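Local coordinates for protein N-acyl-D-glutamate deacylase (Bordetella bronchiseptica, PDB 3GIP) that probably hydrolyses N-acyl-D-glutamate to D-glutamate and a carboxylate as a zinc-dependent deacylase of the amidohydrolase superfamily, at residues 67-72 with 80-85; 182-187 with 202-207; 314-317 with 323-326; 379-384 with 402-407; 415-420 with 456-461. All coordinates share one frame; numbering follows the deposited sequence.

Interaction 1: residues 67-72 with 80-85; sequences GHDDLM and RWKTSQ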
# COMPACT_ATOMS: atom_id res chain seq x y z
N GLY A 67 0.20 2.00 -0.35
CA GLY A 67 1.20 3.02 -0.13
C GLY A 67 0.58 4.34 0.28
O GLY A 67 -0.61 4.58 0.06
N HIS A 68 1.40 5.19 0.90
CA HIS A 68 0.98 6.53 1.31
C HIS A 68 2.03 7.48 0.75
O HIS A 68 2.26 8.56 1.29
CB HIS A 68 0.96 6.66 2.84
CG HIS A 68 -0.24 6.04 3.48
ND1 HIS A 68 -1.53 6.44 3.20
CD2 HIS A 68 -0.34 5.05 4.40
CE1 HIS A 68 -2.37 5.72 3.93
NE2 HIS A 68 -1.68 4.88 4.66
N ASP A 69 2.67 7.06 -0.34
CA ASP A 69 3.74 7.83 -0.97
C ASP A 69 3.24 8.90 -1.94
O ASP A 69 4.02 9.41 -2.75
CB ASP A 69 4.67 6.86 -1.70
CG ASP A 69 4.91 5.59 -0.91
OD1 ASP A 69 5.85 5.56 -0.08
OD2 ASP A 69 4.15 4.62 -1.11
N ASP A 70 1.97 9.24 -1.83
CA ASP A 70 1.33 10.23 -2.70
C ASP A 70 2.20 11.43 -3.09
O ASP A 70 2.31 11.76 -4.28
CB ASP A 70 0.07 10.78 -2.04
CG ASP A 70 -0.96 9.71 -1.78
OD1 ASP A 70 -2.07 9.80 -2.35
OD2 ASP A 70 -0.66 8.78 -1.00
N LEU A 71 2.79 12.08 -2.10
CA LEU A 71 3.59 13.28 -2.35
C LEU A 71 5.09 13.06 -2.39
O LEU A 71 5.85 14.02 -2.53
CB LEU A 71 3.27 14.32 -1.27
CG LEU A 71 1.80 14.52 -0.93
CD1 LEU A 71 1.68 15.44 0.27
CD2 LEU A 71 1.05 15.08 -2.13
N MET A 72 5.54 11.82 -2.28
CA MET A 72 6.97 11.53 -2.28
C MET A 72 7.63 11.61 -3.65
O MET A 72 8.85 11.76 -3.74
CB MET A 72 7.22 10.15 -1.68
CG MET A 72 6.78 10.04 -0.23
SD MET A 72 7.58 11.25 0.83
CE MET A 72 6.31 12.47 0.98
N ARG A 80 13.76 4.88 -2.81
CA ARG A 80 14.64 3.74 -2.53
C ARG A 80 14.03 2.74 -1.56
O ARG A 80 14.37 1.55 -1.60
CB ARG A 80 15.98 4.25 -2.00
CG ARG A 80 17.06 3.18 -1.84
CD ARG A 80 17.57 2.67 -3.18
NE ARG A 80 18.81 1.91 -3.03
CZ ARG A 80 19.60 1.56 -4.04
NH1 ARG A 80 19.29 1.90 -5.28
NH2 ARG A 80 20.72 0.89 -3.80
N TRP A 81 13.14 3.20 -0.69
CA TRP A 81 12.50 2.30 0.26
C TRP A 81 11.61 1.29 -0.46
O TRP A 81 11.29 0.24 0.08
CB TRP A 81 11.69 3.08 1.31
CG TRP A 81 10.63 4.01 0.76
CD1 TRP A 81 9.30 3.76 0.65
CD2 TRP A 81 10.83 5.35 0.29
NE1 TRP A 81 8.64 4.86 0.15
CE2 TRP A 81 9.57 5.85 -0.08
CE3 TRP A 81 11.95 6.18 0.15
CZ2 TRP A 81 9.39 7.14 -0.59
CZ3 TRP A 81 11.78 7.46 -0.35
CH2 TRP A 81 10.51 7.93 -0.72
N LYS A 82 11.23 1.62 -1.70
CA LYS A 82 10.40 0.73 -2.51
C LYS A 82 11.26 -0.18 -3.37
O LYS A 82 11.14 -1.40 -3.33
CB LYS A 82 9.49 1.53 -3.44
CG LYS A 82 8.51 2.48 -2.77
CD LYS A 82 7.46 1.75 -1.95
CE LYS A 82 6.33 2.71 -1.63
NZ LYS A 82 5.37 2.19 -0.62
N THR A 83 12.14 0.43 -4.17
CA THR A 83 12.98 -0.34 -5.06
C THR A 83 13.89 -1.36 -4.37
O THR A 83 14.09 -2.46 -4.88
CB THR A 83 13.86 0.58 -5.94
OG1 THR A 83 14.79 1.28 -5.11
CG2 THR A 83 12.99 1.59 -6.68
N SER A 84 14.41 -0.99 -3.20
CA SER A 84 15.31 -1.88 -2.47
C SER A 84 14.63 -3.14 -1.94
O SER A 84 15.31 -4.07 -1.51
CB SER A 84 15.98 -1.12 -1.32
OG SER A 84 15.05 -0.74 -0.32
N GLN A 85 13.30 -3.17 -1.96
CA GLN A 85 12.59 -4.37 -1.52
C GLN A 85 11.84 -5.02 -2.68
O GLN A 85 10.95 -5.86 -2.48
CB GLN A 85 11.66 -4.08 -0.34
CG GLN A 85 10.56 -3.06 -0.56
CD GLN A 85 9.66 -2.92 0.65
OE1 GLN A 85 9.02 -3.88 1.07
NE2 GLN A 85 9.61 -1.72 1.22
O HOH W 1 3.94 3.94 1.70
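The indole of Trp81 meets residues 67-72 along its edge: Asp69 OD1 sits at the NE1 corner and Met72 CB beside the six-membered ring, both near the ring plane. Trp81 NE1 gives its hydrogen to Asp69 OD1 at 2.9 Å, with an N-H...O angle of 163°. The acceptor lies almost within the plane of the indole, yet the bond reaches OD1 from above the carboxylate plane; ring and carboxylate planes are 30° apart, and the two side chains slide past each other. Trp81 CG stands between the backbone N and the carbonyl carbon (chi1 56°), which points the indole at Asp69. Met72 crosses it at about a right angle, its CB 3.9 Å from Trp81 CZ2. The other carboxylate oxygen, Asp69 OD2, takes the salt bridge from Lys82 NZ at 2.8 Å, met on the syn side. In this TIM-barrel amidohydrolase, residues 67-72 follow strand 57-64, not far from the bound zinc ion; the contact ties this loop to the short helix 80-83 leading into strand 87-92. Lys82 has a second carboxylate partner in Asp64, so its buried ammonium is shared by two acids, which would probably favour the charged form. A water completes the cluster, accepting from Lys82 NZ at 3.2 Å and from the backbone N of His68 at 2.9 Å. Gln85 NE2 bonds Trp81 O at 2.8 Å, nearly straight.

Interaction 2: residues 182-187 with 202-207; sequences VGFSTG and EGLARV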
# COMPACT_ATOMS: atom_id res chain seq x y z
N VAL A 182 -7.91 4.70 -9.79
CA VAL A 182 -8.38 3.32 -9.74
C VAL A 182 -9.56 3.07 -8.80
O VAL A 182 -10.09 1.96 -8.74
CB VAL A 182 -7.22 2.35 -9.35
CG1 VAL A 182 -6.19 2.32 -10.46
CG2 VAL A 182 -6.58 2.79 -8.04
N GLY A 183 -9.97 4.11 -8.08
CA GLY A 183 -11.09 3.97 -7.17
C GLY A 183 -10.98 5.00 -6.06
O GLY A 183 -10.25 5.98 -6.20
N PHE A 184 -11.70 4.78 -4.97
CA PHE A 184 -11.63 5.70 -3.84
C PHE A 184 -11.36 4.90 -2.57
O PHE A 184 -11.65 3.70 -2.50
CB PHE A 184 -12.93 6.51 -3.72
CG PHE A 184 -14.09 5.74 -3.15
CD1 PHE A 184 -14.48 5.93 -1.83
CD2 PHE A 184 -14.81 4.85 -3.94
CE1 PHE A 184 -15.58 5.24 -1.30
CE2 PHE A 184 -15.91 4.16 -3.42
CZ PHE A 184 -16.29 4.36 -2.10
N SER A 185 -10.77 5.56 -1.58
CA SER A 185 -10.47 4.88 -0.33
C SER A 185 -11.18 5.59 0.81
O SER A 185 -11.48 6.78 0.72
CB SER A 185 -8.96 4.90 -0.07
OG SER A 185 -8.50 6.22 0.21
N THR A 186 -11.45 4.84 1.87
CA THR A 186 -12.08 5.42 3.05
C THR A 186 -11.18 5.19 4.26
O THR A 186 -10.38 4.25 4.29
CB THR A 186 -13.47 4.81 3.35
OG1 THR A 186 -13.39 3.38 3.30
CG2 THR A 186 -14.49 5.29 2.33
N GLY A 187 -11.30 6.08 5.24
CA GLY A 187 -10.55 5.98 6.49
C GLY A 187 -11.60 6.20 7.55
O GLY A 187 -11.65 7.25 8.20
N GLU A 202 -22.31 4.56 0.12
CA GLU A 202 -22.94 3.81 -0.95
C GLU A 202 -23.01 4.66 -2.22
O GLU A 202 -22.84 4.15 -3.32
CB GLU A 202 -24.34 3.36 -0.54
CG GLU A 202 -24.34 2.44 0.67
CD GLU A 202 -25.74 2.10 1.15
OE1 GLU A 202 -26.62 2.98 1.08
OE2 GLU A 202 -25.95 0.95 1.60
N GLY A 203 -23.27 5.95 -2.04
CA GLY A 203 -23.34 6.84 -3.19
C GLY A 203 -22.04 6.84 -3.95
O GLY A 203 -22.03 6.76 -5.18
N LEU A 204 -20.93 6.93 -3.23
CA LEU A 204 -19.61 6.93 -3.86
C LEU A 204 -19.34 5.56 -4.48
O LEU A 204 -18.77 5.46 -5.57
CB LEU A 204 -18.54 7.28 -2.83
CG LEU A 204 -18.65 8.70 -2.27
CD1 LEU A 204 -17.68 8.90 -1.11
CD2 LEU A 204 -18.36 9.70 -3.38
N ALA A 205 -19.75 4.51 -3.78
CA ALA A 205 -19.55 3.15 -4.25
C ALA A 205 -20.29 2.89 -5.57
O ALA A 205 -19.80 2.16 -6.43
CB ALA A 205 -20.01 2.15 -3.19
N ARG A 206 -21.47 3.50 -5.73
CA ARG A 206 -22.23 3.32 -6.96
C ARG A 206 -21.47 3.94 -8.13
O ARG A 206 -21.45 3.40 -9.23
CB ARG A 206 -23.61 3.98 -6.85
CG ARG A 206 -24.59 3.26 -5.93
CD ARG A 206 -26.03 3.67 -6.23
NE ARG A 206 -26.25 5.10 -6.05
CZ ARG A 206 -26.41 5.70 -4.87
NH1 ARG A 206 -26.36 4.99 -3.75
NH2 ARG A 206 -26.60 7.01 -4.81
N VAL A 207 -20.85 5.09 -7.88
CA VAL A 207 -20.08 5.77 -8.91
C VAL A 207 -18.88 4.92 -9.31
O VAL A 207 -18.57 4.78 -10.49
CB VAL A 207 -19.58 7.15 -8.41
CG1 VAL A 207 -18.67 7.79 -9.45
CG2 VAL A 207 -20.77 8.05 -8.10
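Phe184 turns one face of its ring to Leu204, and the two side chains cross at a slant. The touching atom of Leu204 is CB, 4.0 Å from the centroid of the Phe184 ring and 22° off the ring normal, a CH-pi contact over the face. CB is displaced from the middle of the ring toward its rim, so its shortest approach is 3.8 Å to Phe184 CZ. The same end of the ring reaches the helix backbone: Phe184 CZ lies 3.8 Å from Ala205 N. Phe184 CZ is 4.5 Å from Ala205 CB, a looser contact. Phe184 adopts a chi1 of 75°, its CG placed between the backbone N and the carbonyl carbon, and from there the ring extends out from the strand to the helix. The contact is buried, and its side chains are apolar. Strand 183-187 and helix 198-210 belong to one beta-alpha-beta unit of the TIM barrel, completed by strand 214-218, and Phe184 packs the helix against the barrel wall through Leu204 and Ala205. His215, from that next strand, stacks with the Phe184 ring. Leu173 of helix 163-179 touches both Phe184 and Leu204, Leu149 of helix 146-153 packs on Leu204, and Ile236 of helix 226-240 packs on Ala205.

Interaction 3: residues 314-317 with 323-326; sequences SGEY and ARWG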
# COMPACT_ATOMS: atom_id res chain seq x y z
N SER A 314 10.91 11.10 19.42
CA SER A 314 10.81 10.00 18.46
C SER A 314 11.61 8.82 19.00
O SER A 314 12.74 8.98 19.45
CB SER A 314 11.35 10.42 17.10
OG SER A 314 10.52 11.41 16.52
N GLY A 315 11.00 7.63 18.96
CA GLY A 315 11.67 6.43 19.43
C GLY A 315 11.43 6.10 20.89
O GLY A 315 11.79 5.02 21.36
N GLU A 316 10.81 7.03 21.61
CA GLU A 316 10.54 6.85 23.03
C GLU A 316 9.14 6.30 23.33
O GLU A 316 8.22 6.46 22.53
CB GLU A 316 10.73 8.18 23.77
CG GLU A 316 12.16 8.71 23.67
CD GLU A 316 12.37 10.04 24.37
OE1 GLU A 316 11.40 10.60 24.93
OE2 GLU A 316 13.51 10.54 24.35
N TYR A 317 9.01 5.64 24.47
CA TYR A 317 7.73 5.08 24.92
C TYR A 317 6.91 6.17 25.60
O TYR A 317 7.45 6.96 26.38
CB TYR A 317 7.95 3.96 25.94
CG TYR A 317 8.51 2.67 25.38
CD1 TYR A 317 7.85 1.99 24.36
CD2 TYR A 317 9.68 2.12 25.90
CE1 TYR A 317 8.34 0.78 23.87
CE2 TYR A 317 10.18 0.91 25.42
CZ TYR A 317 9.51 0.25 24.40
OH TYR A 317 9.99 -0.95 23.92
N ALA A 323 6.25 9.66 32.53
CA ALA A 323 6.93 9.56 33.82
C ALA A 323 7.96 10.67 33.99
O ALA A 323 8.10 11.25 35.06
CB ALA A 323 7.60 8.19 33.94
N ARG A 324 8.68 10.96 32.91
CA ARG A 324 9.70 12.00 32.96
C ARG A 324 9.09 13.39 33.16
O ARG A 324 9.68 14.23 33.84
CB ARG A 324 10.53 11.98 31.67
CG ARG A 324 11.66 13.00 31.66
CD ARG A 324 12.63 12.77 30.50
NE ARG A 324 12.04 13.02 29.19
CZ ARG A 324 11.78 12.08 28.28
NH1 ARG A 324 12.04 10.81 28.54
NH2 ARG A 324 11.28 12.42 27.10
N TRP A 325 7.92 13.62 32.58
CA TRP A 325 7.25 14.91 32.69
C TRP A 325 6.42 15.03 33.96
O TRP A 325 5.98 16.12 34.32
CB TRP A 325 6.36 15.16 31.48
CG TRP A 325 7.12 15.29 30.19
CD1 TRP A 325 8.47 15.44 30.04
CD2 TRP A 325 6.56 15.34 28.87
NE1 TRP A 325 8.78 15.57 28.70
CE2 TRP A 325 7.63 15.52 27.97
CE3 TRP A 325 5.25 15.26 28.37
CZ2 TRP A 325 7.43 15.61 26.58
CZ3 TRP A 325 5.06 15.35 26.99
CH2 TRP A 325 6.14 15.53 26.12
N GLY A 326 6.18 13.91 34.62
CA GLY A 326 5.39 13.92 35.84
C GLY A 326 3.90 14.10 35.61
O GLY A 326 3.20 14.69 36.44
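Glu316 and Arg324 form a salt bridge through a single pair of atoms: Arg324 NH2 donates to Glu316 OE1 at 2.8 Å, with an N-H...O angle of 157°. The bond arrives on the syn side of OE1, somewhat out of the carboxylate plane, and leaves NH2 close to the plane of the guanidinium. Carboxylate and guanidinium are nevertheless nearly perpendicular, 81° apart, so the acid meets the guanidinium edge with one oxygen instead of making the paired two-oxygen contact. The second oxygen, Glu316 OE2, is 4.0 Å from Arg324 NH2, and Arg324 NH1 stays 3.7 Å from Glu316 OE1. Glu316 reaches out with an extended chain beyond CG. Arg324 starts with CG opposite the backbone N and then bends at chi3 (68°), a turn that carries the guanidinium across the end of the acid. The pair links the approach to helix 318-325, whose N-cap position is Tyr317, with the last turn of that helix. Just past Arg324 the helix ends in a Schellman motif: Gly326, with positive phi, is the C-prime residue, its N bonded weakly to Ala323 O at 3.3 Å, while Cys327 N pairs with Ala322 O. This is a surface contact, its centre about 31 Å from the centre of the chain. Backbone bonds from Gly315 and Glu316 to Ile304 fasten the approach to strand 303-307. Arg324 also packs on Cys313, and Trp325 lies against Ala332, Arg335 and Leu336 of helix 329-336.

Interaction 4: residues 379-384 with 402-407; sequences GSFTRV and ARMTAL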
# COMPACT_ATOMS: atom_id res chain seq x y z
N GLY A 379 10.91 -2.94 4.79
CA GLY A 379 11.05 -4.38 4.71
C GLY A 379 9.85 -5.28 4.53
O GLY A 379 9.99 -6.50 4.63
N SER A 380 8.68 -4.72 4.23
CA SER A 380 7.48 -5.53 4.07
C SER A 380 7.56 -6.70 3.08
O SER A 380 7.33 -7.85 3.46
CB SER A 380 6.29 -4.65 3.68
OG SER A 380 5.92 -3.80 4.76
N PHE A 381 7.88 -6.42 1.82
CA PHE A 381 7.91 -7.50 0.83
C PHE A 381 8.98 -8.55 1.04
O PHE A 381 8.73 -9.75 0.88
CB PHE A 381 7.98 -6.89 -0.57
CG PHE A 381 6.67 -6.33 -1.04
CD1 PHE A 381 5.86 -7.05 -1.90
CD2 PHE A 381 6.21 -5.11 -0.55
CE1 PHE A 381 4.60 -6.58 -2.27
CE2 PHE A 381 4.96 -4.62 -0.90
CZ PHE A 381 4.15 -5.36 -1.76
N THR A 382 10.17 -8.12 1.44
CA THR A 382 11.25 -9.07 1.67
C THR A 382 11.04 -9.83 2.98
O THR A 382 11.54 -10.94 3.15
CB THR A 382 12.59 -8.33 1.67
OG1 THR A 382 12.48 -7.16 2.48
CG2 THR A 382 12.95 -7.92 0.24
N ARG A 383 10.29 -9.25 3.91
CA ARG A 383 10.01 -9.94 5.17
C ARG A 383 9.02 -11.06 4.85
O ARG A 383 9.07 -12.14 5.45
CB ARG A 383 9.42 -8.98 6.21
CG ARG A 383 9.27 -9.59 7.60
CD ARG A 383 8.85 -8.53 8.61
NE ARG A 383 8.69 -9.03 9.98
CZ ARG A 383 9.70 -9.32 10.80
NH1 ARG A 383 10.96 -9.17 10.41
NH2 ARG A 383 9.44 -9.74 12.04
N VAL A 384 8.11 -10.83 3.91
CA VAL A 384 7.18 -11.88 3.55
C VAL A 384 7.96 -13.02 2.89
O VAL A 384 7.78 -14.18 3.26
CB VAL A 384 6.09 -11.38 2.57
CG1 VAL A 384 5.30 -12.56 2.01
CG2 VAL A 384 5.14 -10.43 3.30
N ALA A 402 2.71 -14.62 -6.54
CA ALA A 402 1.42 -14.35 -7.15
C ALA A 402 0.65 -13.31 -6.33
O ALA A 402 -0.01 -12.43 -6.89
CB ALA A 402 0.61 -15.64 -7.28
N ARG A 403 0.74 -13.40 -5.00
CA ARG A 403 0.05 -12.45 -4.13
C ARG A 403 0.59 -11.04 -4.27
O ARG A 403 -0.11 -10.06 -3.99
CB ARG A 403 0.19 -12.86 -2.66
CG ARG A 403 -0.33 -14.22 -2.31
CD ARG A 403 -1.81 -14.36 -2.66
NE ARG A 403 -2.33 -15.61 -2.11
CZ ARG A 403 -2.60 -15.79 -0.82
NH1 ARG A 403 -2.42 -14.81 0.05
NH2 ARG A 403 -3.02 -16.98 -0.40
N MET A 404 1.85 -10.93 -4.69
CA MET A 404 2.52 -9.64 -4.83
C MET A 404 2.49 -9.09 -6.24
O MET A 404 2.89 -7.94 -6.45
CB MET A 404 4.00 -9.78 -4.46
CG MET A 404 4.27 -10.38 -3.11
SD MET A 404 6.03 -10.66 -2.87
CE MET A 404 6.05 -10.86 -1.08
N THR A 405 2.03 -9.88 -7.19
CA THR A 405 2.04 -9.44 -8.58
C THR A 405 0.72 -9.62 -9.33
O THR A 405 -0.01 -8.65 -9.54
CB THR A 405 3.17 -10.17 -9.34
OG1 THR A 405 2.97 -11.59 -9.25
CG2 THR A 405 4.53 -9.84 -8.72
N ALA A 406 0.43 -10.84 -9.75
CA ALA A 406 -0.79 -11.11 -10.50
C ALA A 406 -2.07 -10.75 -9.75
O ALA A 406 -2.97 -10.16 -10.33
CB ALA A 406 -0.83 -12.57 -10.93
N LEU A 407 -2.16 -11.12 -8.48
CA LEU A 407 -3.38 -10.81 -7.73
C LEU A 407 -3.62 -9.30 -7.68
O LEU A 407 -4.73 -8.84 -7.96
CB LEU A 407 -3.32 -11.41 -6.32
CG LEU A 407 -4.56 -11.24 -5.44
CD1 LEU A 407 -5.80 -11.84 -6.12
CD2 LEU A 407 -4.32 -11.90 -4.09
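Met404 reaches across to Phe381 and Val384, and each atom along its side chain finds a partner. Met404 CB lies at the edge of the Phe381 ring, in its plane, 3.9 Å from Phe381 CE1. CG continues along the same edge, equally near CD1 and CE1. The sulfur, Met404 SD, then comes to 3.7 Å from Phe381 CD1; it is 5.1 Å from the ring centroid and 80° off the ring normal, a Met-aromatic contact made at the ring's edge and not over its face. Beyond the sulfur, the terminal methyl, Met404 CE, passes the ring and ends at the helix itself, 3.5 Å from the carbonyl oxygen Phe381 O. There it also meets Val384 tip to tip, with Met404 CE 3.6 Å from Val384 CG1. This reach depends on the outstretched chain of Met404, with chi2 174° and chi3 163°, while Phe381 slides past in the opposite direction. The contact joins helix 376-391 to the place where helix 397-404 gives way to helix 406-412, within the C-terminal part of the amidohydrolase fold. Thr405 holds the N-cap position of the second helix, though its side chain makes no capping bond. At that junction Ala402 O accepts from both Thr405 N, at 3.3 Å, and Leu407 N, at 3.0 Å, bridging the break between the helices. Met404 and Phe381 are both buried and also touch strands 57-64 and 360-362, with Phe62 and Val362 beside Met404 and Asp64 and Val362 beside Phe381. A backbone bond between Met404 and Ile63 ties the junction to strand 57-64.

Interaction 5: residues 415-420 with 456-461; sequences AERGVL and LVNGAE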
# COMPACT_ATOMS: atom_id res chain seq x y z
N ALA A 415 -3.58 -3.83 -16.63
CA ALA A 415 -3.37 -4.63 -17.83
C ALA A 415 -1.89 -4.64 -18.18
O ALA A 415 -1.20 -3.64 -18.04
CB ALA A 415 -4.18 -4.07 -18.99
N GLU A 416 -1.42 -5.80 -18.62
CA GLU A 416 -0.03 -5.98 -19.02
C GLU A 416 1.00 -5.76 -17.91
O GLU A 416 2.13 -5.35 -18.18
CB GLU A 416 0.28 -5.08 -20.22
CG GLU A 416 -0.62 -5.35 -21.41
CD GLU A 416 -0.52 -6.78 -21.91
OE1 GLU A 416 -1.42 -7.21 -22.66
OE2 GLU A 416 0.46 -7.47 -21.55
N ARG A 417 0.60 -6.04 -16.67
CA ARG A 417 1.49 -5.91 -15.53
C ARG A 417 1.21 -7.01 -14.53
O ARG A 417 0.13 -7.60 -14.53
CB ARG A 417 1.33 -4.56 -14.83
CG ARG A 417 1.91 -3.40 -15.60
CD ARG A 417 1.87 -2.11 -14.81
NE ARG A 417 2.05 -0.97 -15.70
CZ ARG A 417 3.21 -0.60 -16.22
NH1 ARG A 417 4.32 -1.26 -15.93
NH2 ARG A 417 3.25 0.42 -17.07
N GLY A 418 2.18 -7.29 -13.67
CA GLY A 418 2.01 -8.31 -12.65
C GLY A 418 2.28 -9.73 -13.10
O GLY A 418 2.07 -10.67 -12.33
N VAL A 419 2.73 -9.90 -14.34
CA VAL A 419 3.02 -11.23 -14.86
C VAL A 419 4.18 -11.18 -15.85
O VAL A 419 4.34 -10.20 -16.58
CB VAL A 419 1.81 -11.85 -15.60
CG1 VAL A 419 0.69 -12.16 -14.61
CG2 VAL A 419 1.32 -10.88 -16.67
N LEU A 420 4.99 -12.22 -15.87
CA LEU A 420 6.10 -12.27 -16.81
C LEU A 420 5.64 -13.10 -18.01
O LEU A 420 5.70 -14.33 -17.99
CB LEU A 420 7.34 -12.91 -16.17
CG LEU A 420 8.00 -12.14 -15.02
CD1 LEU A 420 9.30 -12.84 -14.63
CD2 LEU A 420 8.30 -10.70 -15.43
N LEU A 456 13.84 -3.83 -12.51
CA LEU A 456 13.57 -3.09 -13.74
C LEU A 456 12.15 -2.56 -13.66
O LEU A 456 11.24 -3.24 -13.18
CB LEU A 456 13.66 -4.01 -14.97
CG LEU A 456 14.98 -4.71 -15.31
CD1 LEU A 456 14.77 -5.55 -16.57
CD2 LEU A 456 16.08 -3.68 -15.53
N VAL A 457 11.98 -1.32 -14.09
CA VAL A 457 10.67 -0.69 -14.13
C VAL A 457 10.51 -0.34 -15.60
O VAL A 457 11.29 0.45 -16.14
CB VAL A 457 10.61 0.60 -13.28
CG1 VAL A 457 9.33 1.36 -13.56
CG2 VAL A 457 10.68 0.23 -11.80
N ASN A 458 9.53 -0.95 -16.25
CA ASN A 458 9.29 -0.71 -17.67
C ASN A 458 10.58 -0.91 -18.47
O ASN A 458 10.90 -0.14 -19.38
CB ASN A 458 8.73 0.70 -17.88
CG ASN A 458 7.38 0.88 -17.20
OD1 ASN A 458 7.15 1.86 -16.50
ND2 ASN A 458 6.49 -0.08 -17.41
N GLY A 459 11.32 -1.96 -18.12
CA GLY A 459 12.55 -2.29 -18.81
C GLY A 459 13.80 -1.53 -18.42
O GLY A 459 14.89 -1.86 -18.89
N ALA A 460 13.67 -0.51 -17.58
CA ALA A 460 14.82 0.28 -17.17
C ALA A 460 15.25 -0.04 -15.75
O ALA A 460 14.42 -0.18 -14.85
CB ALA A 460 14.50 1.77 -17.29
N GLU A 461 16.56 -0.16 -15.54
CA GLU A 461 17.08 -0.46 -14.21
C GLU A 461 16.87 0.69 -13.23
O GLU A 461 17.16 1.85 -13.54
CB GLU A 461 18.58 -0.76 -14.27
CG GLU A 461 19.20 -1.00 -12.89
CD GLU A 461 20.71 -1.16 -12.92
OE1 GLU A 461 21.29 -1.24 -14.03
OE2 GLU A 461 21.32 -1.21 -11.83
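Residues 457-460 form a type I' turn, with Val457 N to Ala460 O at 2.8 Å and Ala460 N to Val457 O at 2.9 Å, and the Arg417 side chain reaches Asn458 at its corner. The turn closes a beta hairpin of strands 452-457 and 460-463; Asn458 and Gly459, its two central residues, both have positive phi. Arg417 lies in the loop after helix 406-412. Its CB sets off neither toward the hairpin nor from it, but the chain, extended from CG to NE, brings the guanidinium up to the Asn458 amide. The two side chains cross at about a right angle, and their planes are 69° apart; the amide comes up to the edge of the guanidinium, near its plane. The end of the amide, modelled as Asn458 ND2, comes within 2.9 Å of Arg417 NH1, but its oxygen and nitrogen are probably interchanged in the model. Firmer partners come from the loop before strand 428-431. Trp425 receives the guanidinium in a cation-pi contact, and Asp427 joins both sides: its OD2 makes a salt bridge with Arg417 NH1, while its OD1 accepts from Asn458 N.

How the interactions relate
The five contacts follow one another along the chain, each closing before the next opens. Interactions 1 and 4, with centres about 14 Å apart, touch where Gln85 OE1 lies 2.9 Å from Phe381 N, probably a hydrogen bond, so helix 376-391 is joined to the end of segment 80-85, just before strand 87-92. Interactions 4 and 5, with centres about 15 Å apart, meet by packing of Thr405 and Ala406 on Gly418. Contacts 1, 4 and 5 thus tie the region near the metal site to the C-terminal hairpin. Interaction 2 lies in the barrel wall, its centre about 25 Å from that of interaction 4, across the chain's centre. Interaction 3 is peripheral, at least 30 Å centre to centre from every other contact.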